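Local structure of phosphoribosylaminoimidazole carboxylase (4JA0) at residues A[336-341]-A[348-353]. The protein probably catalyses two steps of de novo purine biosynthesis, combining SAICAR synthetase and AIR carboxylase activities in one bifunctional chain. Residues are numbered along the deposited sequence; the frame is centred on the assembly and turned at random.
Sequences LGPVLS and VINCPP
Val348 turns both its methyls against one face of helix 336-343, from Gly337 to Ser341. CG1, anti to the backbone N (chi1 170°), lies 3.7 Å from Gly337 O, the carbonyl that accepts the helical bond from Ser341 N. CG2 touches both Leu340 CB and Ser341 N, at 4.0 Å each; the Leu340 contact is apolar, the others van der Waals contacts with helix backbone. Two residues on, Asn350 has CG anti to its carbonyl carbon (chi1 -66°), which brings OD1 within 3.2 Å of Gly337 CA, where the helix has no side chain, while ND2 makes a weak hydrogen bond to Thr376 OG1. Asn334 links the two sides: its ND2 bonds weakly to Asn350 OD1, and its OD1 accepts from Gly337 N. Pro338 CD is peripheral, 4.4 Å from Asn350 OD1. All touching residues are buried; the packing loosens after Asn350, where the chain leaves the helix toward a partly exposed Pro353. Helix and strand run nearly antiparallel (169°), as in the crossover of a beta-alpha-beta unit: strand 323-329, helix 336-343, strand 348-350. In the parallel sheet, strand 348-350 lies between 323-329 and 375-376; Leu340 also reaches Phe272 of strand 267-273, and Pro338 packs on His304 of a second subunit.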
ATOM      1  N   LEU A 336       2.763  -6.604 -22.845  1.00  8.41           N
ATOM      2  CA  LEU A 336       3.476  -7.539 -23.719  1.00  2.79           C
ATOM      3  C   LEU A 336       3.213  -8.992 -23.373  1.00  4.43           C
ATOM      4  O   LEU A 336       2.828  -9.789 -24.237  1.00 12.66           O
ATOM      5  CB  LEU A 336       4.979  -7.257 -23.638  1.00  3.06           C
ATOM      6  CG  LEU A 336       5.970  -8.006 -24.519  1.00  1.25           C
ATOM      7  CD1 LEU A 336       5.562  -7.862 -25.985  1.00  3.24           C
ATOM      8  CD2 LEU A 336       7.367  -7.438 -24.298  1.00  1.38           C
ATOM      9  N   GLY A 337       3.468  -9.348 -22.119  1.00  3.55           N
ATOM     10  CA  GLY A 337       3.233 -10.699 -21.661  1.00  0.97           C
ATOM     11  C   GLY A 337       1.806 -11.143 -21.876  1.00  1.77           C
ATOM     12  O   GLY A 337       1.576 -12.161 -22.508  1.00  2.27           O
ATOM     13  N   PRO A 338       0.838 -10.379 -21.342  1.00  7.67           N
ATOM     14  CA  PRO A 338      -0.576 -10.729 -21.526  1.00  5.66           C
ATOM     15  C   PRO A 338      -1.018 -10.768 -22.958  1.00  5.04           C
ATOM     16  O   PRO A 338      -1.876 -11.588 -23.280  1.00  7.99           O
ATOM     17  CB  PRO A 338      -1.306  -9.620 -20.778  1.00  7.75           C
ATOM     18  CG  PRO A 338      -0.362  -9.288 -19.649  1.00  5.30           C
ATOM     19  CD  PRO A 338       1.009  -9.357 -20.290  1.00  6.63           C
ATOM     20  N   VAL A 339      -0.450  -9.927 -23.812  1.00  4.98           N
ATOM     21  CA  VAL A 339      -0.824  -9.971 -25.225  1.00  5.80           C
ATOM     22  C   VAL A 339      -0.275 -11.241 -25.896  1.00  3.50           C
ATOM     23  O   VAL A 339      -0.997 -11.896 -26.645  1.00  4.49           O
ATOM     24  CB  VAL A 339      -0.453  -8.647 -25.965  1.00 11.00           C
ATOM     25  CG1 VAL A 339      -0.303  -8.853 -27.463  1.00  1.43           C
ATOM     26  CG2 VAL A 339      -1.524  -7.600 -25.685  1.00  8.86           C
ATOM     27  N   LEU A 340       0.968 -11.620 -25.592  1.00  2.06           N
ATOM     28  CA  LEU A 340       1.490 -12.911 -26.056  1.00  2.78           C
ATOM     29  C   LEU A 340       0.619 -14.049 -25.576  1.00  2.01           C
ATOM     30  O   LEU A 340       0.204 -14.920 -26.346  1.00  4.98           O
ATOM     31  CB  LEU A 340       2.903 -13.144 -25.540  1.00  1.94           C
ATOM     32  CG  LEU A 340       3.985 -12.321 -26.233  1.00  8.71           C
ATOM     33  CD1 LEU A 340       5.343 -12.528 -25.585  1.00  2.10           C
ATOM     34  CD2 LEU A 340       4.029 -12.714 -27.704  1.00 13.62           C
ATOM     35  N   SER A 341       0.300 -14.000 -24.298  1.00  1.11           N
ATOM     36  CA  SER A 341      -0.459 -15.042 -23.669  1.00  1.71           C
ATOM     37  C   SER A 341      -1.806 -15.212 -24.374  1.00  2.68           C
ATOM     38  O   SER A 341      -2.314 -16.336 -24.508  1.00  1.10           O
ATOM     39  CB  SER A 341      -0.634 -14.698 -22.185  1.00  2.06           C
ATOM     40  OG  SER A 341      -1.255 -15.756 -21.480  1.00 24.97           O
ATOM     41  N   VAL A 348       3.940 -18.669 -21.460  1.00  1.49           N
ATOM     42  CA  VAL A 348       4.505 -17.328 -21.430  1.00  0.65           C
ATOM     43  C   VAL A 348       4.801 -16.954 -19.991  1.00  0.99           C
ATOM     44  O   VAL A 348       3.906 -16.973 -19.143  1.00  1.01           O
ATOM     45  CB  VAL A 348       3.521 -16.287 -22.016  1.00  0.66           C
ATOM     46  CG1 VAL A 348       4.032 -14.880 -21.751  1.00  1.12           C
ATOM     47  CG2 VAL A 348       3.285 -16.514 -23.504  1.00  0.60           C
ATOM     48  N   ILE A 349       6.054 -16.607 -19.714  1.00  1.85           N
ATOM     49  CA  ILE A 349       6.460 -16.182 -18.365  1.00  1.90           C
ATOM     50  C   ILE A 349       6.840 -14.713 -18.351  1.00  1.22           C
ATOM     51  O   ILE A 349       7.620 -14.259 -19.209  1.00  0.89           O
ATOM     52  CB  ILE A 349       7.663 -17.012 -17.829  1.00  1.44           C
ATOM     53  CG1 ILE A 349       7.395 -18.516 -17.993  1.00  1.23           C
ATOM     54  CG2 ILE A 349       7.939 -16.689 -16.365  1.00  0.51           C
ATOM     55  CD1 ILE A 349       8.622 -19.356 -17.781  1.00  4.05           C
ATOM     56  N   ASN A 350       6.271 -13.983 -17.387  1.00  1.12           N
ATOM     57  CA  ASN A 350       6.574 -12.568 -17.168  1.00  0.40           C
ATOM     58  C   ASN A 350       7.698 -12.325 -16.176  1.00  1.42           C
ATOM     59  O   ASN A 350       7.569 -12.655 -14.990  1.00  5.22           O
ATOM     60  CB  ASN A 350       5.353 -11.853 -16.631  1.00  1.09           C
ATOM     61  CG  ASN A 350       4.248 -11.812 -17.606  1.00  1.22           C
ATOM     62  OD1 ASN A 350       4.473 -11.553 -18.786  1.00  1.07           O
ATOM     63  ND2 ASN A 350       3.025 -12.037 -17.130  1.00  0.83           N
ATOM     64  N   CYS A 351       8.752 -11.659 -16.629  1.00  1.18           N
ATOM     65  CA  CYS A 351       9.832 -11.285 -15.739  1.00  1.14           C
ATOM     66  C   CYS A 351      10.121  -9.794 -15.844  1.00  0.51           C
ATOM     67  O   CYS A 351      10.983  -9.360 -16.596  1.00  0.51           O
ATOM     68  CB  CYS A 351      11.088 -12.128 -16.042  1.00  1.87           C
ATOM     69  SG  CYS A 351      12.438 -11.900 -14.845  1.00  9.91           S
ATOM     70  N   PRO A 352       9.372  -8.994 -15.090  1.00  4.07           N
ATOM     71  CA  PRO A 352       9.624  -7.553 -15.114  1.00  1.68           C
ATOM     72  C   PRO A 352      11.030  -7.292 -14.610  1.00  2.44           C
ATOM     73  O   PRO A 352      11.540  -8.057 -13.790  1.00  9.88           O
ATOM     74  CB  PRO A 352       8.603  -7.004 -14.130  1.00  0.63           C
ATOM     75  CG  PRO A 352       7.532  -8.048 -14.078  1.00  1.14           C
ATOM     76  CD  PRO A 352       8.238  -9.347 -14.224  1.00  2.14           C
ATOM     77  N   PRO A 353      11.684  -6.269 -15.157  1.00  4.19           N
ATOM     78  CA  PRO A 353      13.017  -5.874 -14.695  1.00  2.21           C
ATOM     79  C   PRO A 353      12.885  -5.193 -13.349  1.00  9.77           C
ATOM     80  O   PRO A 353      11.770  -4.804 -12.990  1.00 10.78           O
ATOM     81  CB  PRO A 353      13.496  -4.898 -15.780  1.00  5.05           C
ATOM     82  CG  PRO A 353      12.241  -4.404 -16.463  1.00  2.30           C
ATOM     83  CD  PRO A 353      11.229  -5.504 -16.337  1.00  3.19           C
TER